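Local coordinates for protein NAD-dependent epimerase/dehydratase (Veillonella parvula DSM 2008, PDB 3R6D) that probably binds NAD(P) through a Rossmann-type fold and may act as an epimerase or dehydratase, at residues G37-L40 / K41-I44; E120-T123 / F124-P128; N140-R143 / E144-L147; V208-P211 / G212-Y215. One frame throughout, in Å; residues are numbered along the deposited sequence.

Interaction 1 (G37-L40 / K41-I44)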
loop_
_atom_site.group_PDB
_atom_site.type_symbol
_atom_site.label_atom_id
_atom_site.label_comp_id
_atom_site.label_asym_id
_atom_site.label_seq_id
_atom_site.Cartn_x
_atom_site.Cartn_y
_atom_site.Cartn_z
ATOM N N GLY A 37 -13.514 -4.655 -5.291
ATOM C CA GLY A 37 -13.566 -5.655 -4.215
ATOM C C GLY A 37 -14.952 -6.219 -4.030
ATOM O O GLY A 37 -15.832 -6.071 -4.894
ATOM N N ARG A 38 -15.116 -6.885 -2.886
ATOM C CA ARG A 38 -16.298 -7.692 -2.572
ATOM C C ARG A 38 -17.140 -6.940 -1.551
ATOM O O ARG A 38 -16.610 -6.513 -0.518
ATOM C CB ARG A 38 -15.829 -9.034 -2.035
ATOM C CG ARG A 38 -16.969 -9.936 -1.609
ATOM C CD ARG A 38 -16.459 -11.150 -0.837
ATOM N NE ARG A 38 -15.942 -10.784 0.490
ATOM C CZ ARG A 38 -14.663 -10.776 0.853
ATOM N NH1 ARG A 38 -13.679 -11.080 -0.008
ATOM N NH2 ARG A 38 -14.366 -10.434 2.099
ATOM N N GLN A 39 -18.442 -6.791 -1.810
ATOM C CA GLN A 39 -19.371 -6.149 -0.845
ATOM C C GLN A 39 -18.861 -4.801 -0.363
ATOM O O GLN A 39 -19.079 -4.432 0.778
ATOM C CB GLN A 39 -19.713 -7.063 0.353
ATOM C CG GLN A 39 -20.543 -8.265 -0.096
ATOM C CD GLN A 39 -21.871 -7.812 -0.694
ATOM O OE1 GLN A 39 -22.586 -6.975 -0.097
ATOM N NE2 GLN A 39 -22.237 -8.384 -1.830
ATOM N N LEU A 40 -18.230 -4.046 -1.249
ATOM C CA LEU A 40 -17.653 -2.773 -0.814
ATOM C C LEU A 40 -18.738 -1.780 -0.420
ATOM O O LEU A 40 -18.473 -0.875 0.382
ATOM C CB LEU A 40 -16.767 -2.154 -1.886
ATOM C CG LEU A 40 -15.499 -2.949 -2.197
ATOM C CD1 LEU A 40 -14.632 -2.087 -3.094
ATOM C CD2 LEU A 40 -14.761 -3.347 -0.951
ATOM N N LYS A 41 -19.953 -1.904 -0.951
ATOM C CA LYS A 41 -20.973 -0.912 -0.600
ATOM C C LYS A 41 -21.454 -1.063 0.847
ATOM O O LYS A 41 -22.105 -0.150 1.370
ATOM C CB LYS A 41 -22.154 -0.942 -1.574
ATOM C CG LYS A 41 -21.764 -0.656 -3.028
ATOM C CD LYS A 41 -22.997 -0.751 -3.939
ATOM C CE LYS A 41 -22.690 -0.411 -5.372
ATOM N NZ LYS A 41 -23.965 -0.169 -6.118
ATOM N N THR A 42 -21.144 -2.186 1.512
ATOM C CA THR A 42 -21.421 -2.306 2.928
ATOM C C THR A 42 -20.158 -2.220 3.783
ATOM O O THR A 42 -20.241 -1.805 4.926
ATOM C CB THR A 42 -22.210 -3.597 3.268
ATOM O OG1 THR A 42 -21.326 -4.722 3.149
ATOM C CG2 THR A 42 -23.459 -3.733 2.352
ATOM N N ARG A 43 -19.003 -2.614 3.257
ATOM C CA ARG A 43 -17.788 -2.666 4.066
ATOM C C ARG A 43 -17.082 -1.309 4.187
ATOM O O ARG A 43 -16.163 -1.144 5.000
ATOM C CB ARG A 43 -16.818 -3.674 3.433
ATOM C CG ARG A 43 -17.362 -5.094 3.531
ATOM C CD ARG A 43 -16.535 -6.040 2.689
ATOM N NE ARG A 43 -15.198 -6.221 3.206
ATOM C CZ ARG A 43 -14.195 -6.722 2.492
ATOM N NH1 ARG A 43 -14.367 -7.003 1.207
ATOM N NH2 ARG A 43 -13.010 -6.937 3.063
ATOM N N ILE A 44 -17.448 -0.361 3.333
ATOM C CA ILE A 44 -16.823 0.959 3.315
ATOM C C ILE A 44 -17.942 1.943 3.686
ATOM O O ILE A 44 -19.071 1.767 3.245
ATOM C CB ILE A 44 -16.187 1.195 1.924
ATOM C CG1 ILE A 44 -15.026 0.180 1.692
ATOM C CG2 ILE A 44 -15.646 2.589 1.790
ATOM C CD1 ILE A 44 -14.337 0.318 0.347
HETATM O O HOH W 1 -12.215 -7.292 -1.225
HETATM O O HOH W 2 -22.650 -6.928 2.614
#

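Interaction 2 (E120-T123 / F124-P128)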
loop_
_atom_site.group_PDB
_atom_site.type_symbol
_atom_site.label_atom_id
_atom_site.label_comp_id
_atom_site.label_asym_id
_atom_site.label_seq_id
_atom_site.Cartn_x
_atom_site.Cartn_y
_atom_site.Cartn_z
ATOM N N GLU A 120 13.283 -7.804 15.012
ATOM C CA GLU A 120 13.077 -8.838 14.004
ATOM C C GLU A 120 12.464 -10.072 14.657
ATOM O O GLU A 120 11.479 -10.635 14.154
ATOM C CB GLU A 120 14.385 -9.193 13.321
ATOM C CG GLU A 120 14.167 -10.195 12.202
ATOM C CD GLU A 120 15.459 -10.669 11.624
ATOM O OE1 GLU A 120 15.976 -10.003 10.709
ATOM O OE2 GLU A 120 15.956 -11.727 12.073
ATOM N N LYS A 121 13.078 -10.547 15.752
ATOM C CA LYS A 121 12.574 -11.766 16.405
ATOM C C LYS A 121 11.145 -11.565 16.886
ATOM O O LYS A 121 10.280 -12.439 16.686
ATOM C CB LYS A 121 13.478 -12.157 17.571
ATOM C CG LYS A 121 12.994 -13.409 18.288
ATOM C CD LYS A 121 14.026 -13.845 19.346
ATOM C CE LYS A 121 13.520 -14.983 20.215
ATOM N NZ LYS A 121 12.325 -14.568 21.029
ATOM N N TRP A 122 10.849 -10.404 17.474
ATOM C CA TRP A 122 9.484 -10.134 17.925
ATOM C C TRP A 122 8.525 -10.190 16.737
ATOM O O TRP A 122 7.430 -10.759 16.823
ATOM C CB TRP A 122 9.397 -8.782 18.630
ATOM C CG TRP A 122 8.067 -8.615 19.325
ATOM C CD1 TRP A 122 7.768 -8.966 20.635
ATOM C CD2 TRP A 122 6.866 -8.083 18.766
ATOM N NE1 TRP A 122 6.470 -8.669 20.905
ATOM C CE2 TRP A 122 5.875 -8.144 19.785
ATOM C CE3 TRP A 122 6.517 -7.579 17.504
ATOM C CZ2 TRP A 122 4.544 -7.722 19.577
ATOM C CZ3 TRP A 122 5.181 -7.139 17.298
ATOM C CH2 TRP A 122 4.220 -7.218 18.336
ATOM N N THR A 123 8.927 -9.591 15.615
ATOM C CA THR A 123 8.088 -9.560 14.435
ATOM C C THR A 123 7.697 -10.974 13.992
ATOM O O THR A 123 6.515 -11.279 13.810
ATOM C CB THR A 123 8.792 -8.778 13.307
ATOM O OG1 THR A 123 8.865 -7.417 13.706
ATOM C CG2 THR A 123 8.055 -8.881 11.972
ATOM N N PHE A 124 8.697 -11.855 13.855
ATOM C CA PHE A 124 8.403 -13.212 13.391
ATOM C C PHE A 124 7.725 -14.092 14.442
ATOM O O PHE A 124 6.973 -14.995 14.090
ATOM C CB PHE A 124 9.649 -13.837 12.756
ATOM C CG PHE A 124 10.074 -13.095 11.526
ATOM C CD1 PHE A 124 9.183 -12.956 10.450
ATOM C CD2 PHE A 124 11.311 -12.519 11.430
ATOM C CE1 PHE A 124 9.520 -12.252 9.307
ATOM C CE2 PHE A 124 11.667 -11.784 10.286
ATOM C CZ PHE A 124 10.780 -11.655 9.219
ATOM N N ASP A 125 7.929 -13.778 15.715
ATOM C CA ASP A 125 7.207 -14.439 16.796
ATOM C C ASP A 125 5.719 -14.110 16.745
ATOM O O ASP A 125 4.905 -14.819 17.324
ATOM C CB ASP A 125 7.746 -13.996 18.158
ATOM C CG ASP A 125 9.104 -14.606 18.519
ATOM O OD1 ASP A 125 9.643 -15.486 17.795
ATOM O OD2 ASP A 125 9.650 -14.183 19.569
ATOM N N ASN A 126 5.357 -13.026 16.064
ATOM C CA ASN A 126 3.988 -12.507 16.086
ATOM C C ASN A 126 3.284 -12.522 14.738
ATOM O O ASN A 126 2.268 -11.843 14.548
ATOM C CB ASN A 126 3.982 -11.097 16.716
ATOM C CG ASN A 126 4.098 -11.177 18.226
ATOM O OD1 ASN A 126 3.092 -11.334 18.923
ATOM N ND2 ASN A 126 5.318 -11.144 18.730
ATOM N N LEU A 127 3.805 -13.324 13.818
ATOM C CA LEU A 127 3.161 -13.535 12.526
ATOM C C LEU A 127 3.247 -15.000 12.173
ATOM O O LEU A 127 4.265 -15.657 12.432
ATOM C CB LEU A 127 3.902 -12.754 11.439
ATOM C CG LEU A 127 3.791 -11.228 11.532
ATOM C CD1 LEU A 127 4.764 -10.591 10.569
ATOM C CD2 LEU A 127 2.362 -10.729 11.254
ATOM N N PRO A 128 2.204 -15.525 11.523
ATOM C CA PRO A 128 2.315 -16.903 11.052
ATOM C C PRO A 128 3.309 -16.982 9.901
ATOM O O PRO A 128 3.433 -16.030 9.135
ATOM C CB PRO A 128 0.913 -17.241 10.551
ATOM C CG PRO A 128 0.086 -16.035 10.648
ATOM C CD PRO A 128 0.883 -14.920 11.293
#

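Interaction 3 (N140-R143 / E144-L147)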
loop_
_atom_site.group_PDB
_atom_site.type_symbol
_atom_site.label_atom_id
_atom_site.label_comp_id
_atom_site.label_asym_id
_atom_site.label_seq_id
_atom_site.Cartn_x
_atom_site.Cartn_y
_atom_site.Cartn_z
ATOM N N ASN A 140 8.281 -10.506 -4.358
ATOM C CA ASN A 140 9.111 -10.997 -5.463
ATOM C C ASN A 140 8.414 -10.862 -6.797
ATOM O O ASN A 140 9.030 -10.420 -7.758
ATOM C CB ASN A 140 9.513 -12.461 -5.240
ATOM C CG ASN A 140 10.453 -12.630 -4.059
ATOM O OD1 ASN A 140 11.007 -11.650 -3.537
ATOM N ND2 ASN A 140 10.640 -13.878 -3.627
ATOM N N VAL A 141 7.113 -11.210 -6.850
ATOM C CA VAL A 141 6.381 -11.097 -8.117
ATOM C C VAL A 141 6.410 -9.635 -8.592
ATOM O O VAL A 141 6.602 -9.340 -9.778
ATOM C CB VAL A 141 4.926 -11.610 -7.999
ATOM C CG1 VAL A 141 4.085 -11.187 -9.224
ATOM C CG2 VAL A 141 4.934 -13.158 -7.864
ATOM N N LEU A 142 6.152 -8.695 -7.674
ATOM C CA LEU A 142 6.102 -7.291 -8.089
ATOM C C LEU A 142 7.481 -6.772 -8.534
ATOM O O LEU A 142 7.609 -6.102 -9.563
ATOM C CB LEU A 142 5.475 -6.413 -7.005
ATOM C CG LEU A 142 5.270 -4.957 -7.379
ATOM C CD1 LEU A 142 4.442 -4.784 -8.670
ATOM C CD2 LEU A 142 4.605 -4.235 -6.200
ATOM N N ARG A 143 8.525 -7.126 -7.786
ATOM C CA ARG A 143 9.892 -6.701 -8.200
ATOM C C ARG A 143 10.364 -7.275 -9.543
ATOM O O ARG A 143 11.171 -6.663 -10.245
ATOM C CB ARG A 143 10.923 -7.019 -7.147
ATOM C CG ARG A 143 10.666 -6.325 -5.857
ATOM C CD ARG A 143 11.837 -6.573 -4.829
ATOM N NE ARG A 143 12.222 -8.004 -4.657
ATOM C CZ ARG A 143 13.067 -8.468 -3.714
ATOM N NH1 ARG A 143 13.596 -7.653 -2.798
ATOM N NH2 ARG A 143 13.377 -9.764 -3.671
ATOM N N GLU A 144 9.906 -8.474 -9.861
ATOM C CA GLU A 144 10.196 -9.131 -11.154
ATOM C C GLU A 144 9.427 -8.571 -12.336
ATOM O O GLU A 144 9.743 -8.853 -13.497
ATOM C CB GLU A 144 9.924 -10.646 -11.059
ATOM C CG GLU A 144 10.809 -11.361 -10.059
ATOM C CD GLU A 144 10.240 -12.717 -9.630
ATOM O OE1 GLU A 144 9.167 -13.168 -10.142
ATOM O OE2 GLU A 144 10.888 -13.326 -8.748
ATOM N N SER A 145 8.362 -7.826 -12.036
ATOM C CA SER A 145 7.587 -7.235 -13.047
ATOM C C SER A 145 8.341 -6.124 -13.689
ATOM O O SER A 145 9.382 -5.656 -13.173
ATOM C CB SER A 145 6.282 -6.743 -12.448
ATOM O OG SER A 145 6.402 -5.416 -11.916
ATOM N N ASN A 146 7.787 -5.649 -14.786
ATOM C CA ASN A 146 8.305 -4.519 -15.457
ATOM C C ASN A 146 7.610 -3.205 -15.068
ATOM O O ASN A 146 7.809 -2.160 -15.687
ATOM C CB ASN A 146 8.112 -4.843 -16.959
ATOM C CG ASN A 146 6.618 -5.267 -17.308
ATOM O OD1 ASN A 146 5.676 -4.721 -16.717
ATOM N ND2 ASN A 146 6.417 -6.255 -18.222
ATOM N N LEU A 147 6.749 -3.277 -14.028
ATOM C CA LEU A 147 5.910 -2.148 -13.657
ATOM C C LEU A 147 6.744 -1.078 -12.975
ATOM O O LEU A 147 7.793 -1.371 -12.343
ATOM C CB LEU A 147 4.765 -2.577 -12.717
ATOM C CG LEU A 147 3.806 -3.589 -13.333
ATOM C CD1 LEU A 147 2.846 -4.136 -12.303
ATOM C CD2 LEU A 147 3.014 -2.971 -14.501
#

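Interaction 4 (V208-P211 / G212-Y215)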
loop_
_atom_site.group_PDB
_atom_site.type_symbol
_atom_site.label_atom_id
_atom_site.label_comp_id
_atom_site.label_asym_id
_atom_site.label_seq_id
_atom_site.Cartn_x
_atom_site.Cartn_y
_atom_site.Cartn_z
ATOM N N VAL A 208 8.614 2.775 5.764
ATOM C CA VAL A 208 7.885 3.915 6.334
ATOM C C VAL A 208 7.762 3.645 7.834
ATOM O O VAL A 208 7.164 2.641 8.236
ATOM C CB VAL A 208 6.486 4.102 5.691
ATOM C CG1 VAL A 208 5.894 5.414 6.179
ATOM C CG2 VAL A 208 6.554 4.142 4.171
ATOM N N GLY A 209 8.323 4.564 8.636
ATOM C CA GLY A 209 8.341 4.354 10.074
ATOM C C GLY A 209 8.119 5.649 10.826
ATOM O O GLY A 209 8.347 6.738 10.274
ATOM N N GLU A 210 7.717 5.537 12.095
ATOM C CA GLU A 210 7.575 6.700 12.972
ATOM C C GLU A 210 8.934 7.037 13.588
ATOM O O GLU A 210 9.522 6.215 14.292
ATOM C CB GLU A 210 6.575 6.380 14.069
ATOM C CG GLU A 210 6.375 7.522 15.091
ATOM C CD GLU A 210 5.401 7.163 16.182
ATOM O OE1 GLU A 210 4.564 6.277 16.010
ATOM O OE2 GLU A 210 5.463 7.810 17.238
ATOM N N PRO A 211 9.432 8.264 13.341
ATOM C CA PRO A 211 10.712 8.627 13.939
ATOM C C PRO A 211 10.673 8.482 15.465
ATOM O O PRO A 211 9.654 8.753 16.078
ATOM C CB PRO A 211 10.878 10.088 13.553
ATOM C CG PRO A 211 10.080 10.243 12.256
ATOM C CD PRO A 211 8.883 9.337 12.479
ATOM N N GLY A 212 11.769 8.036 16.061
ATOM C CA GLY A 212 11.862 8.010 17.527
ATOM C C GLY A 212 11.238 6.792 18.168
ATOM O O GLY A 212 10.884 6.840 19.371
ATOM N N THR A 213 11.118 5.692 17.401
ATOM C CA THR A 213 10.513 4.492 17.949
ATOM C C THR A 213 11.474 3.300 17.877
ATOM O O THR A 213 11.055 2.181 17.524
ATOM C CB THR A 213 9.167 4.181 17.255
ATOM O OG1 THR A 213 9.371 3.959 15.858
ATOM C CG2 THR A 213 8.200 5.344 17.437
ATOM N N HIS A 214 12.732 3.512 18.287
ATOM C CA HIS A 214 13.731 2.442 18.216
ATOM C C HIS A 214 13.574 1.535 19.431
ATOM O O HIS A 214 14.351 1.586 20.381
ATOM C CB HIS A 214 15.151 3.026 18.155
ATOM C CG HIS A 214 15.435 3.839 16.919
ATOM N ND1 HIS A 214 16.691 4.319 16.640
ATOM C CD2 HIS A 214 14.645 4.235 15.892
ATOM C CE1 HIS A 214 16.668 4.981 15.503
ATOM N NE2 HIS A 214 15.438 4.959 15.036
ATOM N N TYR A 215 12.532 0.721 19.401
ATOM C CA TYR A 215 12.178 -0.166 20.505
ATOM C C TYR A 215 12.235 -1.621 20.065
ATOM O O TYR A 215 12.277 -1.917 18.875
ATOM C CB TYR A 215 10.756 0.133 20.969
ATOM C CG TYR A 215 10.472 1.596 21.240
ATOM C CD1 TYR A 215 11.384 2.394 21.940
ATOM C CD2 TYR A 215 9.262 2.169 20.837
ATOM C CE1 TYR A 215 11.093 3.707 22.237
ATOM C CE2 TYR A 215 8.966 3.519 21.134
ATOM C CZ TYR A 215 9.904 4.255 21.829
ATOM O OH TYR A 215 9.598 5.563 22.132
#

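Interaction 1 (G37-L40 / K41-I44)
Arg-43 reaches back over the first turn of its helix to Arg-38. Its NH1 donates to the backbone O of Arg-38 at 2.9 Å. The bond is nearly straight, 163° at the hydrogen, and the acceptor lies almost in the guanidinium plane of Arg-43. The same NH1 stands over the rim of the Arg-38 guanidinium, and the two flat groups stack with their planes 13° apart and their centres 4.4 Å from each other. Two like charges are thus close, which the carbonyl held by NH1 probably offsets in part. A water accepts from Arg-43 NH1 and, weakly, from Arg-38 N. A bend at chi3 in each arginine turns the two groups to lie face on face.

Gln-39 is the N-cap residue. Its O takes the backbone N of Thr-42 and that of Arg-43, each at 3.1 Å. The Arg-43 N-H comes in the carbonyl plane, whereas that of Thr-42 sits well above it. On the outer side a second water joins Gln-39 OE1 to Thr-42 OG1, with the side chains of these two residues running alongside each other.

The inner side is apolar. Leu-40 CD2 meets Ile-44 CD1 at 3.9 Å, and the helix closes with Ile-44 N bonded to Leu-40 O.

The whole turn follows strand 33-37 of the Rossmann-type sheet. Leu-40 and Ile-44 pack on Leu-35 of that strand and on Ala-13 in the loop after strand 8-11, while Gly-37 is bonded through its backbone to Ile-57 and Gly-59.

Interaction 2 (E120-T123 / F124-P128)
Lys-121 and Asp-125 form a salt bridge one helical turn apart, with NZ 3.1 Å from OD2. The lysine chain runs extended and then bends at chi4, -64°, which swings NZ back to the syn lone pair of that oxygen. Asn-126 makes a second side-chain bond across the contact. Asn-126 ND2 donates to Trp-122 O at 2.9 Å, with 173° at the hydrogen and the acceptor in the amide plane.

This bond also lays the amide over the indole of Trp-122. ND2 sits 3.2 Å above the ring plane, over its centre, and the two planes are 24° apart, so amide and ring are stacked. Asn-126 CB adds a CH-pi contact to the six-membered ring, 4.2 Å from its centroid. With an alanine at Trp-122, the Asn-126 amide would probably lose the ring face it lies on and be freer to turn.

Helical bonds follow, with Phe-124 N on Glu-120 O and Asp-125 N on Lys-121 O. Asn-126 N then bonds to Thr-123 O from above the carbonyl plane. On another side, Glu-120 CG rests against Phe-124 CE2 at 3.5 Å. Thr-123 CG2 and Leu-127 CD1 lie side by side, 4.0 Å apart.

The chain passes from helix 117-125 through Pro-128 into helix 129-144. Thr-123 OG1 is bonded to Leu-119 O and to Trp-156 NE1, and the rings of Trp-122 and Trp-156 meet edge-to-face. Phe-124 and Leu-127 pack on Met-108 of strand 102-108 and Val-132 of helix 129-144.

Interaction 3 (N140-R143 / E144-L147)
Ser-145 OG lies between its own backbone N and carbonyl carbon, chi1 87°, and this turns the hydroxyl back to Leu-142 O. In Leu-142, CG is anti to the backbone N, chi1 -175°, and CD1 comes round to the serine side of the turn.

Ser-145 OG donates to Leu-142 O at 2.7 Å, in the carbonyl plane and on a lone pair. Ser-145 N also donates to Leu-142 O, at 3.1 Å, but from well above the plane. The Leu-142 carbonyl is therefore gripped twice by a single residue. Ser-145 OG in turn accepts from Leu-147 N at 3.0 Å, with 160° at the hydrogen. That is an ST turn, and it ties the chain leaving the helix to the last helical turn. The helical bond from Ser-145 N to Val-141 O is weak, whereas Glu-144 N still bonds to Asn-140 O at 3.0 Å.

Glu-144 folds back along its turn. Its CG lies 3.1 Å from Asn-140 O, and its OE2 comes 3.9 Å from Asn-140 CB. On the inner side the leucines meet. Leu-142 CD1 touches Leu-147 CD1 at 4.0 Å, the two side chains crossing at about a right angle.

The turn joins helix 129-144 to strand 148-158. Leu-142 packs on Tyr-149 and Ile-151 of that strand, and both leucines reach Val-103 of strand 102-108. Leu-147 and Ser-145 touch Val-92 of helix 85-96. Arg-203, just before strand 204-209, bonds through NH1 to the backbone O of Ser-145 and of Leu-147.

Interaction 4 (V208-P211 / G212-Y215)
A type II beta turn runs from Glu-210 to Thr-213, just after strand 204-209, which pairs with strands 148-158 and 167-169 of the Rossmann-type sheet. The contact is local: the side chain of Thr-213 folds back on the residue that opens the turn.

Pro-211 and Gly-212 take the two corner positions. The positive phi of Gly-212, 84°, suits a residue without a side chain, since a CB there would clash with Pro-211 O. Past the turn, His-214 is the centre of an inverse gamma turn, in which Tyr-215 N bonds to Thr-213 O at 2.8 Å. The carbonyl carbon of Thr-213 lies over one face of the Tyr-215 ring.

Glu-210 is buried, and its carboxylate looks outside the turn. OE1 is bonded to Tyr-158 OH and Gln-179 NE2, and OE2 to NZ of the reductively methylated lysine at position 163. These bonds satisfy both oxygens and probably steady the charge. Thr-213 also pairs through its backbone with Ala-178, and Pro-211 packs on Glu-167 of strand 167-169.

Within the turn the glutamate and threonine side chains cross at about a right angle. The Thr-213 methyl rests against the extended chain of Glu-210, with CG2 3.7 Å from CG and 3.6 Å from CD. A valine at Thr-213 would probably leave Glu-210 O without its hydroxyl partner and weaken the closure of the turn.

The threonine chi1 of 61° sets OG1 between its backbone N and carbonyl carbon, from where it donates to Glu-210 O at 2.8 Å, in the carbonyl plane.

Overall arrangement
The four contacts come in series along one chain, and none touches another. Interaction 1 follows strand 33-37, while interactions 2 and 3 lie toward the C-terminal parts of helices 117-125 and 129-144. Interaction 4 follows strand 204-209. Interactions 2 and 4 are the nearest pair, with centres about 17 Å apart and nearest atoms about 7 Å apart. Interactions 1 and 4 are farthest, about 33 Å between centres, on opposite sides of the chain's centre. One mixed sheet links them: it holds strand 33-37, and in it strand 148-158 lies between strands 102-108 and 204-209. All four are local contacts where the chain enters or leaves elements of the Rossmann-type, probably NAD(P)-binding, fold.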